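Local coordinates for Poly(A) RNA polymerase protein 2 (Saccharomyces cerevisiae, PDB 3NYB) that probably adds adenosine tails to RNA 3' ends as the polymerase subunit of the TRAMP RNA surveillance complex, working with the zinc-knuckle protein Air2, at residues A[161-166]-A[216-221]; A[151-156]-A[192-197]; A[294-299]-A[318-323]. The protein carries 1 engineered substitution. All coordinates share one frame; numbering follows the deposited sequence.

The three contacts form a row through the helical central domain, outside the five-stranded mixed sheet of the palm. Along the chain, interactions 1 and 2 interlock, their segments alternating in the order 151-156, 161-166, 192-197 and 216-221; interaction 3 follows separately. The centres of interactions 1 and 2 lie about 12 Å apart, those of 1 and 3 about 13 Å, and those of 2 and 3 about 24 Å. Interaction 1 is therefore the middle of the row: Leu163 meets Leu197 on helix 186-198, and Leu218 meets Leu296 on helix 282-304. This packing ties the last residues of this fragment to the bundle, whose helices 186-198, 214-228 and 282-304 also touch Air2.

Interaction 1. Residues A[161-166]-A[216-221]; sequences RELVLI and VLLIEF
Leu163 and Leu218 point their branches into the same interface by different first torsions: in Leu163, CG sits beside the backbone N (chi1 -70°), whereas in Leu218 it swings away from N to lie beside the carbonyl carbon (chi1 -159°), carrying its isopropyl group toward helix 160-173. The two methyls of Leu163 divide their partners. CD1 reaches CB of Leu217 at 4.0 Å, with the two side chains crossing at about a right angle, and CD2 of Leu163 lies 4.1 Å from CB of Leu218, so this leucine spans two consecutive residues of the opposing helix near their backbone. Three residues on, Ile166 presents its CG2 branch to the end of Leu218, 4.0 Å from CD2 and 4.2 Å from CD1 of that leucine. The isopropyl group of Leu218 thus meets a single methyl almost square-on, while its CB is met by Leu163.

The CA atoms of Leu163 and Leu218 are 6.6 Å apart, although the short helical axes come no closer than 10.7 Å. All four touching residues are buried, and the interface is wholly aliphatic. Neighbouring helices enclose it: Leu163 also packs on Val193 and Leu197 of helix 186-198, Ile166 on Ile25 and Phe28 of helix 17-31, and Leu218 on Leu296 of helix 282-304. Close by on helix 214-228, Glu220 forms a salt bridge with Arg26 of the Air2 chain and a hydrogen bond with His200 of its own chain, so the helix packed here on helix 160-173 also contributes to the heterodimer interface. The crossing angle of -50° falls in a common class for packed alpha-helices, and the arrangement is a hydrophobic helix-helix contact in the core of the helical central domain of a non-canonical poly(A) polymerase.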
loop_
_atom_site.group_PDB
_atom_site.type_symbol
_atom_site.label_atom_id
_atom_site.label_comp_id
_atom_site.label_asym_id
_atom_site.label_seq_id
_atom_site.Cartn_x
_atom_site.Cartn_y
_atom_site.Cartn_z
ATOM N N ARG A 161 3.690 3.044 -7.499
ATOM C CA ARG A 161 4.651 3.326 -6.445
ATOM C C ARG A 161 4.200 4.454 -5.500
ATOM O O ARG A 161 4.240 4.302 -4.277
ATOM C CB ARG A 161 6.029 3.643 -7.044
ATOM C CG ARG A 161 7.062 4.085 -6.010
ATOM C CD ARG A 161 8.494 4.091 -6.530
ATOM N NE ARG A 161 9.412 4.643 -5.532
ATOM C CZ ARG A 161 9.768 5.924 -5.448
ATOM N NH1 ARG A 161 9.306 6.817 -6.305
ATOM N NH2 ARG A 161 10.600 6.315 -4.499
ATOM N N GLU A 162 3.769 5.580 -6.062
ATOM C CA GLU A 162 3.411 6.752 -5.260
ATOM C C GLU A 162 2.265 6.463 -4.313
ATOM O O GLU A 162 2.330 6.798 -3.135
ATOM C CB GLU A 162 3.010 7.926 -6.153
ATOM C CG GLU A 162 4.147 8.566 -6.924
ATOM C CD GLU A 162 4.685 7.681 -8.030
ATOM O OE1 GLU A 162 5.776 8.008 -8.543
ATOM O OE2 GLU A 162 4.034 6.661 -8.379
ATOM N N LEU A 163 1.201 5.856 -4.829
ATOM C CA LEU A 163 0.059 5.567 -3.982
ATOM C C LEU A 163 0.411 4.516 -2.936
ATOM O O LEU A 163 -0.023 4.605 -1.792
ATOM C CB LEU A 163 -1.164 5.162 -4.806
ATOM C CG LEU A 163 -1.743 6.330 -5.603
ATOM C CD1 LEU A 163 -3.138 6.012 -6.100
ATOM C CD2 LEU A 163 -1.765 7.575 -4.741
ATOM N N VAL A 164 1.220 3.536 -3.316
ATOM C CA VAL A 164 1.646 2.519 -2.362
ATOM C C VAL A 164 2.431 3.137 -1.206
ATOM O O VAL A 164 2.189 2.819 -0.035
ATOM C CB VAL A 164 2.459 1.408 -3.033
ATOM C CG1 VAL A 164 3.081 0.514 -1.991
ATOM C CG2 VAL A 164 1.559 0.591 -3.953
ATOM N N LEU A 165 3.355 4.040 -1.523
ATOM C CA LEU A 165 4.120 4.690 -0.467
ATOM C C LEU A 165 3.203 5.443 0.501
ATOM O O LEU A 165 3.335 5.314 1.709
ATOM C CB LEU A 165 5.194 5.600 -1.049
ATOM C CG LEU A 165 6.351 4.831 -1.689
ATOM C CD1 LEU A 165 7.330 5.785 -2.380
ATOM C CD2 LEU A 165 7.052 3.967 -0.648
ATOM N N ILE A 166 2.257 6.205 -0.031
ATOM C CA ILE A 166 1.321 6.937 0.817
ATOM C C ILE A 166 0.506 6.008 1.709
ATOM O O ILE A 166 0.455 6.181 2.928
ATOM C CB ILE A 166 0.362 7.779 -0.015
ATOM C CG1 ILE A 166 1.147 8.702 -0.940
ATOM C CG2 ILE A 166 -0.524 8.597 0.890
ATOM C CD1 ILE A 166 1.979 9.715 -0.211
ATOM N N VAL A 216 -6.831 12.860 -6.457
ATOM C CA VAL A 216 -8.161 12.257 -6.448
ATOM C C VAL A 216 -8.099 10.764 -6.228
ATOM O O VAL A 216 -8.850 10.220 -5.429
ATOM C CB VAL A 216 -8.979 12.537 -7.744
ATOM C CG1 VAL A 216 -9.697 13.864 -7.641
ATOM C CG2 VAL A 216 -8.103 12.462 -9.006
ATOM N N LEU A 217 -7.201 10.100 -6.942
ATOM C CA LEU A 217 -7.093 8.652 -6.845
ATOM C C LEU A 217 -6.772 8.217 -5.416
ATOM O O LEU A 217 -7.256 7.187 -4.950
ATOM C CB LEU A 217 -6.045 8.149 -7.827
ATOM C CG LEU A 217 -6.343 8.625 -9.254
ATOM C CD1 LEU A 217 -5.157 8.392 -10.176
ATOM C CD2 LEU A 217 -7.608 7.955 -9.802
ATOM N N LEU A 218 -5.971 9.019 -4.716
ATOM C CA LEU A 218 -5.653 8.740 -3.322
ATOM C C LEU A 218 -6.929 8.748 -2.510
ATOM O O LEU A 218 -7.259 7.782 -1.822
ATOM C CB LEU A 218 -4.666 9.768 -2.776
ATOM C CG LEU A 218 -3.828 9.429 -1.529
ATOM C CD1 LEU A 218 -4.103 10.373 -0.394
ATOM C CD2 LEU A 218 -3.989 7.986 -1.080
ATOM N N ILE A 219 -7.664 9.840 -2.607
ATOM C CA ILE A 219 -8.937 9.929 -1.922
ATOM C C ILE A 219 -9.845 8.771 -2.318
ATOM O O ILE A 219 -10.329 8.042 -1.462
ATOM C CB ILE A 219 -9.622 11.267 -2.198
ATOM C CG1 ILE A 219 -8.883 12.381 -1.460
ATOM C CG2 ILE A 219 -11.064 11.215 -1.762
ATOM C CD1 ILE A 219 -9.484 13.729 -1.661
ATOM N N GLU A 220 -10.044 8.584 -3.617
ATOM C CA GLU A 220 -10.926 7.529 -4.102
ATOM C C GLU A 220 -10.461 6.125 -3.705
ATOM O O GLU A 220 -11.272 5.210 -3.575
ATOM C CB GLU A 220 -11.115 7.639 -5.616
ATOM C CG GLU A 220 -11.735 8.959 -6.044
ATOM C CD GLU A 220 -11.736 9.160 -7.547
ATOM O OE1 GLU A 220 -11.121 8.349 -8.268
ATOM O OE2 GLU A 220 -12.354 10.139 -8.006
ATOM N N PHE A 221 -9.162 5.946 -3.507
ATOM C CA PHE A 221 -8.676 4.667 -3.022
ATOM C C PHE A 221 -9.210 4.400 -1.615
ATOM O O PHE A 221 -9.666 3.302 -1.315
ATOM C CB PHE A 221 -7.145 4.617 -3.031
ATOM C CG PHE A 221 -6.571 3.461 -2.250
ATOM C CD1 PHE A 221 -6.237 2.281 -2.879
ATOM C CD2 PHE A 221 -6.360 3.563 -0.886
ATOM C CE1 PHE A 221 -5.702 1.215 -2.166
ATOM C CE2 PHE A 221 -5.827 2.505 -0.171
ATOM C CZ PHE A 221 -5.499 1.331 -0.810
#

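Interaction 2. Residues A[151-156]-A[192-197]; sequences REWLDD and LVFSFL
Trp153 and Phe194 form a face-to-face aromatic stack that joins helix 145-155 to helix 186-198 in the helical part of the polymerase. The first torsions swing the two rings toward each other, and the second turn their faces together: CG of Trp153 lies beside its backbone N (chi1 -65°), whereas CG of Phe194 is extended away from N (chi1 169°). The five-membered part of the indole lies over the phenyl ring, with the two ring centroids 3.7 Å apart and the planes inclined by 19°. Each ring is offset with respect to the other. Phe194 CD2 sits 3.4 Å above the indole plane and Trp153 CD1 3.3 Å above the phenyl plane, each toward the rim of the ring below it. The far side of the six-membered indole ring (CE3, CZ3, CH2) extends beyond the phenyl group, while CB of Trp153 adds a CH-pi contact over the same phenyl face, 4.3 Å from the centroid of the Phe194 ring.

The rings of Phe187 and His198 meet Trp153 and Phe194 respectively, at inclined angles. Leu160 of helix 160-173 packs on the tryptophan as well. Glu152 O accepts from both Asp155 N and Asp156 N, and exposed Asp156 skirts the stack, its OD2 approaching Phe194 CE1 obliquely at 4.2 Å.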
loop_
_atom_site.group_PDB
_atom_site.type_symbol
_atom_site.label_atom_id
_atom_site.label_comp_id
_atom_site.label_asym_id
_atom_site.label_seq_id
_atom_site.Cartn_x
_atom_site.Cartn_y
_atom_site.Cartn_z
ATOM N N ARG A 151 6.944 -6.633 -10.014
ATOM C CA ARG A 151 7.788 -5.930 -10.974
ATOM C C ARG A 151 7.023 -5.585 -12.244
ATOM O O ARG A 151 7.160 -4.487 -12.787
ATOM C CB ARG A 151 9.035 -6.745 -11.295
ATOM C CG ARG A 151 10.018 -6.800 -10.141
ATOM C CD ARG A 151 11.244 -7.626 -10.486
ATOM N NE ARG A 151 10.927 -9.040 -10.674
ATOM C CZ ARG A 151 10.759 -9.904 -9.677
ATOM N NH1 ARG A 151 10.866 -9.495 -8.420
ATOM N NH2 ARG A 151 10.477 -11.173 -9.937
ATOM N N GLU A 152 6.208 -6.526 -12.705
ATOM C CA GLU A 152 5.380 -6.304 -13.877
ATOM C C GLU A 152 4.330 -5.240 -13.601
ATOM O O GLU A 152 4.208 -4.287 -14.365
ATOM C CB GLU A 152 4.731 -7.606 -14.321
ATOM C CG GLU A 152 5.741 -8.670 -14.720
ATOM C CD GLU A 152 5.100 -10.017 -15.020
ATOM O OE1 GLU A 152 3.901 -10.194 -14.707
ATOM O OE2 GLU A 152 5.801 -10.900 -15.563
ATOM N N TRP A 153 3.579 -5.384 -12.511
ATOM C CA TRP A 153 2.608 -4.356 -12.164
ATOM C C TRP A 153 3.269 -2.965 -12.202
ATOM O O TRP A 153 2.665 -1.992 -12.642
ATOM C CB TRP A 153 2.014 -4.571 -10.770
ATOM C CG TRP A 153 1.175 -5.795 -10.515
ATOM C CD1 TRP A 153 0.578 -6.628 -11.429
ATOM C CD2 TRP A 153 0.809 -6.293 -9.217
ATOM N NE1 TRP A 153 -0.116 -7.625 -10.767
ATOM C CE2 TRP A 153 0.009 -7.440 -9.425
ATOM C CE3 TRP A 153 1.096 -5.884 -7.919
ATOM C CZ2 TRP A 153 -0.507 -8.177 -8.334
ATOM C CZ3 TRP A 153 0.581 -6.618 -6.854
ATOM C CH2 TRP A 153 -0.208 -7.746 -7.068
ATOM N N LEU A 154 4.514 -2.882 -11.743
ATOM C CA LEU A 154 5.202 -1.603 -11.631
ATOM C C LEU A 154 5.585 -1.052 -12.986
ATOM O O LEU A 154 5.767 0.149 -13.146
ATOM C CB LEU A 154 6.445 -1.731 -10.762
ATOM C CG LEU A 154 6.161 -1.858 -9.264
ATOM C CD1 LEU A 154 7.433 -2.134 -8.460
ATOM C CD2 LEU A 154 5.454 -0.606 -8.755
ATOM N N ASP A 155 5.706 -1.936 -13.963
ATOM C CA ASP A 155 5.989 -1.515 -15.325
ATOM C C ASP A 155 4.762 -0.929 -16.031
ATOM O O ASP A 155 4.833 0.153 -16.611
ATOM C CB ASP A 155 6.553 -2.684 -16.122
ATOM C CG ASP A 155 7.911 -3.116 -15.624
ATOM O OD1 ASP A 155 8.258 -4.302 -15.808
ATOM O OD2 ASP A 155 8.628 -2.269 -15.048
ATOM N N ASP A 156 3.637 -1.633 -15.977
ATOM C CA ASP A 156 2.459 -1.193 -16.715
ATOM C C ASP A 156 1.442 -0.417 -15.877
ATOM O O ASP A 156 0.248 -0.433 -16.182
ATOM C CB ASP A 156 1.793 -2.369 -17.456
ATOM C CG ASP A 156 1.259 -3.437 -16.518
ATOM O OD1 ASP A 156 1.706 -4.599 -16.626
ATOM O OD2 ASP A 156 0.387 -3.122 -15.684
ATOM N N LEU A 192 -4.205 -4.157 -3.684
ATOM C CA LEU A 192 -5.360 -3.267 -3.572
ATOM C C LEU A 192 -5.228 -2.033 -4.443
ATOM O O LEU A 192 -6.146 -1.675 -5.176
ATOM C CB LEU A 192 -5.567 -2.827 -2.128
ATOM C CG LEU A 192 -5.874 -3.899 -1.092
ATOM C CD1 LEU A 192 -5.911 -3.259 0.287
ATOM C CD2 LEU A 192 -7.175 -4.621 -1.405
ATOM N N VAL A 193 -4.084 -1.374 -4.345
ATOM C CA VAL A 193 -3.835 -0.184 -5.131
ATOM C C VAL A 193 -3.856 -0.543 -6.605
ATOM O O VAL A 193 -4.536 0.095 -7.400
ATOM C CB VAL A 193 -2.482 0.430 -4.772
ATOM C CG1 VAL A 193 -2.254 1.729 -5.527
ATOM C CG2 VAL A 193 -2.423 0.681 -3.298
ATOM N N PHE A 194 -3.108 -1.578 -6.964
ATOM C CA PHE A 194 -3.008 -1.987 -8.353
ATOM C C PHE A 194 -4.391 -2.232 -8.944
ATOM O O PHE A 194 -4.740 -1.673 -9.984
ATOM C CB PHE A 194 -2.150 -3.240 -8.479
ATOM C CG PHE A 194 -2.208 -3.879 -9.837
ATOM C CD1 PHE A 194 -1.876 -3.155 -10.971
ATOM C CD2 PHE A 194 -2.583 -5.207 -9.977
ATOM C CE1 PHE A 194 -1.926 -3.741 -12.219
ATOM C CE2 PHE A 194 -2.634 -5.798 -11.214
ATOM C CZ PHE A 194 -2.303 -5.065 -12.339
ATOM N N SER A 195 -5.175 -3.067 -8.269
ATOM C CA SER A 195 -6.521 -3.357 -8.708
ATOM C C SER A 195 -7.281 -2.055 -8.932
ATOM O O SER A 195 -7.722 -1.761 -10.050
ATOM C CB SER A 195 -7.237 -4.211 -7.670
ATOM O OG SER A 195 -8.641 -4.088 -7.802
ATOM N N PHE A 196 -7.421 -1.275 -7.863
ATOM C CA PHE A 196 -8.112 0.008 -7.921
ATOM C C PHE A 196 -7.717 0.841 -9.143
ATOM O O PHE A 196 -8.570 1.253 -9.929
ATOM C CB PHE A 196 -7.874 0.777 -6.625
ATOM C CG PHE A 196 -8.064 2.262 -6.746
ATOM C CD1 PHE A 196 -9.332 2.820 -6.716
ATOM C CD2 PHE A 196 -6.963 3.108 -6.852
ATOM C CE1 PHE A 196 -9.502 4.195 -6.807
ATOM C CE2 PHE A 196 -7.130 4.479 -6.940
ATOM C CZ PHE A 196 -8.404 5.026 -6.921
ATOM N N LEU A 197 -6.426 1.081 -9.309
ATOM C CA LEU A 197 -5.932 1.833 -10.459
ATOM C C LEU A 197 -6.433 1.251 -11.776
ATOM O O LEU A 197 -6.993 1.964 -12.604
ATOM C CB LEU A 197 -4.395 1.871 -10.453
ATOM C CG LEU A 197 -3.648 3.148 -10.036
ATOM C CD1 LEU A 197 -4.270 3.842 -8.838
ATOM C CD2 LEU A 197 -2.165 2.868 -9.785
#

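Interaction 3. Residues A[294-299]-A[318-323]; sequences DLLTNR and GNVIKY
The backbones of Leu295 and Val320 face each other with their CA atoms 6.4 Å apart, one in regular helix and the other in a short helix-like turn, 318-320, that lacks the hydrogen-bond pattern of a helix. Val320 carries the contact through a single branch. Its CG1 extends away from the backbone N (chi1 -178°), which leaves CG2 beside N and directed at helix 282-304. There CG2 of Val320 fits between two consecutive leucines, 3.6 Å from CB of Leu295 and 3.4 Å from CD2 of Leu296. The base of one leucine and the tip of the other thus meet the same methyl, and the side chains of Leu296 and Val320 cross at about a right angle. Nearer the surface, Leu295 CD2 comes within 4.4 Å of Asn319 OD1, a loose approach.

Through its other methyl, CD1, Leu296 packs against helix 214-228 at Ile219. Val320 packs on Phe170 of helix 160-173 and Ile321 on Phe28 of helix 17-31, so the last residues of this fragment are lodged among helices 282-304, 160-173 and 17-31.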
loop_
_atom_site.group_PDB
_atom_site.type_symbol
_atom_site.label_atom_id
_atom_site.label_comp_id
_atom_site.label_asym_id
_atom_site.label_seq_id
_atom_site.Cartn_x
_atom_site.Cartn_y
_atom_site.Cartn_z
ATOM N N ASP A 294 -12.210 10.582 5.326
ATOM C CA ASP A 294 -12.839 11.667 6.075
ATOM C C ASP A 294 -11.874 12.825 6.281
ATOM O O ASP A 294 -12.229 13.982 6.058
ATOM C CB ASP A 294 -13.345 11.176 7.432
ATOM C CG ASP A 294 -14.564 10.280 7.314
ATOM O OD1 ASP A 294 -14.914 9.886 6.182
ATOM O OD2 ASP A 294 -15.174 9.967 8.359
ATOM N N LEU A 295 -10.651 12.505 6.704
ATOM C CA LEU A 295 -9.638 13.517 6.986
ATOM C C LEU A 295 -9.239 14.301 5.738
ATOM O O LEU A 295 -9.232 15.533 5.751
ATOM C CB LEU A 295 -8.406 12.873 7.620
ATOM C CG LEU A 295 -8.527 12.413 9.078
ATOM C CD1 LEU A 295 -7.583 11.260 9.391
ATOM C CD2 LEU A 295 -8.276 13.568 10.021
ATOM N N LEU A 296 -8.915 13.581 4.665
ATOM C CA LEU A 296 -8.513 14.204 3.401
ATOM C C LEU A 296 -9.597 15.103 2.811
ATOM O O LEU A 296 -9.334 16.257 2.458
ATOM C CB LEU A 296 -8.127 13.147 2.367
ATOM C CG LEU A 296 -6.881 12.305 2.631
ATOM C CD1 LEU A 296 -6.781 11.224 1.568
ATOM C CD2 LEU A 296 -5.625 13.157 2.642
ATOM N N THR A 297 -10.810 14.563 2.696
ATOM C CA THR A 297 -11.931 15.303 2.130
ATOM C C THR A 297 -12.304 16.501 2.995
ATOM O O THR A 297 -12.529 17.598 2.478
ATOM C CB THR A 297 -13.164 14.407 1.925
ATOM O OG1 THR A 297 -13.655 13.961 3.195
ATOM C CG2 THR A 297 -12.804 13.201 1.073
ATOM N N ASN A 298 -12.368 16.301 4.309
ATOM C CA ASN A 298 -12.689 17.401 5.216
ATOM C C ASN A 298 -11.680 18.515 5.071
ATOM O O ASN A 298 -12.035 19.688 5.015
ATOM C CB ASN A 298 -12.709 16.930 6.667
ATOM C CG ASN A 298 -13.992 16.235 7.026
ATOM O OD1 ASN A 298 -15.009 16.395 6.348
ATOM N ND2 ASN A 298 -13.958 15.451 8.094
ATOM N N ARG A 299 -10.412 18.124 5.018
ATOM C CA ARG A 299 -9.309 19.052 4.838
ATOM C C ARG A 299 -9.465 19.846 3.542
ATOM O O ARG A 299 -9.331 21.071 3.527
ATOM C CB ARG A 299 -7.989 18.279 4.841
ATOM C CG ARG A 299 -6.737 19.119 4.653
ATOM C CD ARG A 299 -6.621 20.204 5.699
ATOM N NE ARG A 299 -5.243 20.629 5.889
ATOM C CZ ARG A 299 -4.848 21.429 6.871
ATOM N NH1 ARG A 299 -5.743 21.893 7.732
ATOM N NH2 ARG A 299 -3.563 21.763 6.990
ATOM N N GLY A 318 -0.238 16.126 5.682
ATOM C CA GLY A 318 0.447 16.147 6.964
ATOM C C GLY A 318 -0.222 15.441 8.132
ATOM O O GLY A 318 0.437 14.701 8.864
ATOM N N ASN A 319 -1.514 15.681 8.333
ATOM C CA ASN A 319 -2.209 15.096 9.470
ATOM C C ASN A 319 -2.790 13.707 9.174
ATOM O O ASN A 319 -3.156 12.970 10.087
ATOM C CB ASN A 319 -3.284 16.049 10.001
ATOM C CG ASN A 319 -3.793 15.640 11.384
ATOM O OD1 ASN A 319 -4.282 14.529 11.570
ATOM N ND2 ASN A 319 -3.683 16.539 12.351
ATOM N N VAL A 320 -2.864 13.328 7.901
ATOM C CA VAL A 320 -3.427 12.004 7.581
ATOM C C VAL A 320 -2.378 10.907 7.784
ATOM O O VAL A 320 -2.574 9.954 8.559
ATOM C CB VAL A 320 -4.074 11.938 6.166
ATOM C CG1 VAL A 320 -4.685 10.573 5.899
ATOM C CG2 VAL A 320 -5.163 12.996 6.024
ATOM N N ILE A 321 -1.285 11.027 7.030
ATOM C CA ILE A 321 -0.057 10.281 7.283
ATOM C C ILE A 321 0.479 10.889 8.564
ATOM O O ILE A 321 0.038 11.997 8.932
ATOM C CB ILE A 321 0.992 10.564 6.206
ATOM C CG1 ILE A 321 1.498 12.006 6.322
ATOM C CG2 ILE A 321 0.416 10.363 4.834
ATOM C CD1 ILE A 321 2.575 12.389 5.299
ATOM N N LYS A 322 1.401 10.229 9.259
ATOM C CA LYS A 322 1.994 10.938 10.402
ATOM C C LYS A 322 3.422 11.345 10.120
ATOM O O LYS A 322 3.705 12.497 9.781
ATOM C CB LYS A 322 1.911 10.140 11.687
ATOM C CG LYS A 322 0.530 10.216 12.323
ATOM C CD LYS A 322 -0.257 11.398 11.797
ATOM C CE LYS A 322 -1.334 11.826 12.788
ATOM N NZ LYS A 322 -0.912 12.949 13.677
ATOM N N TYR A 323 4.318 10.388 10.281
ATOM C CA TYR A 323 5.684 10.494 9.766
ATOM C C TYR A 323 6.741 10.925 10.796
ATOM O O TYR A 323 6.743 12.067 11.257
ATOM C CB TYR A 323 5.778 11.341 8.474
ATOM C CG TYR A 323 7.145 11.153 7.874
ATOM C CD1 TYR A 323 7.454 9.994 7.182
ATOM C CD2 TYR A 323 8.165 12.066 8.109
ATOM C CE1 TYR A 323 8.722 9.772 6.681
ATOM C CE2 TYR A 323 9.444 11.856 7.607
ATOM C CZ TYR A 323 9.714 10.703 6.891
ATOM O OH TYR A 323 10.971 10.462 6.382
#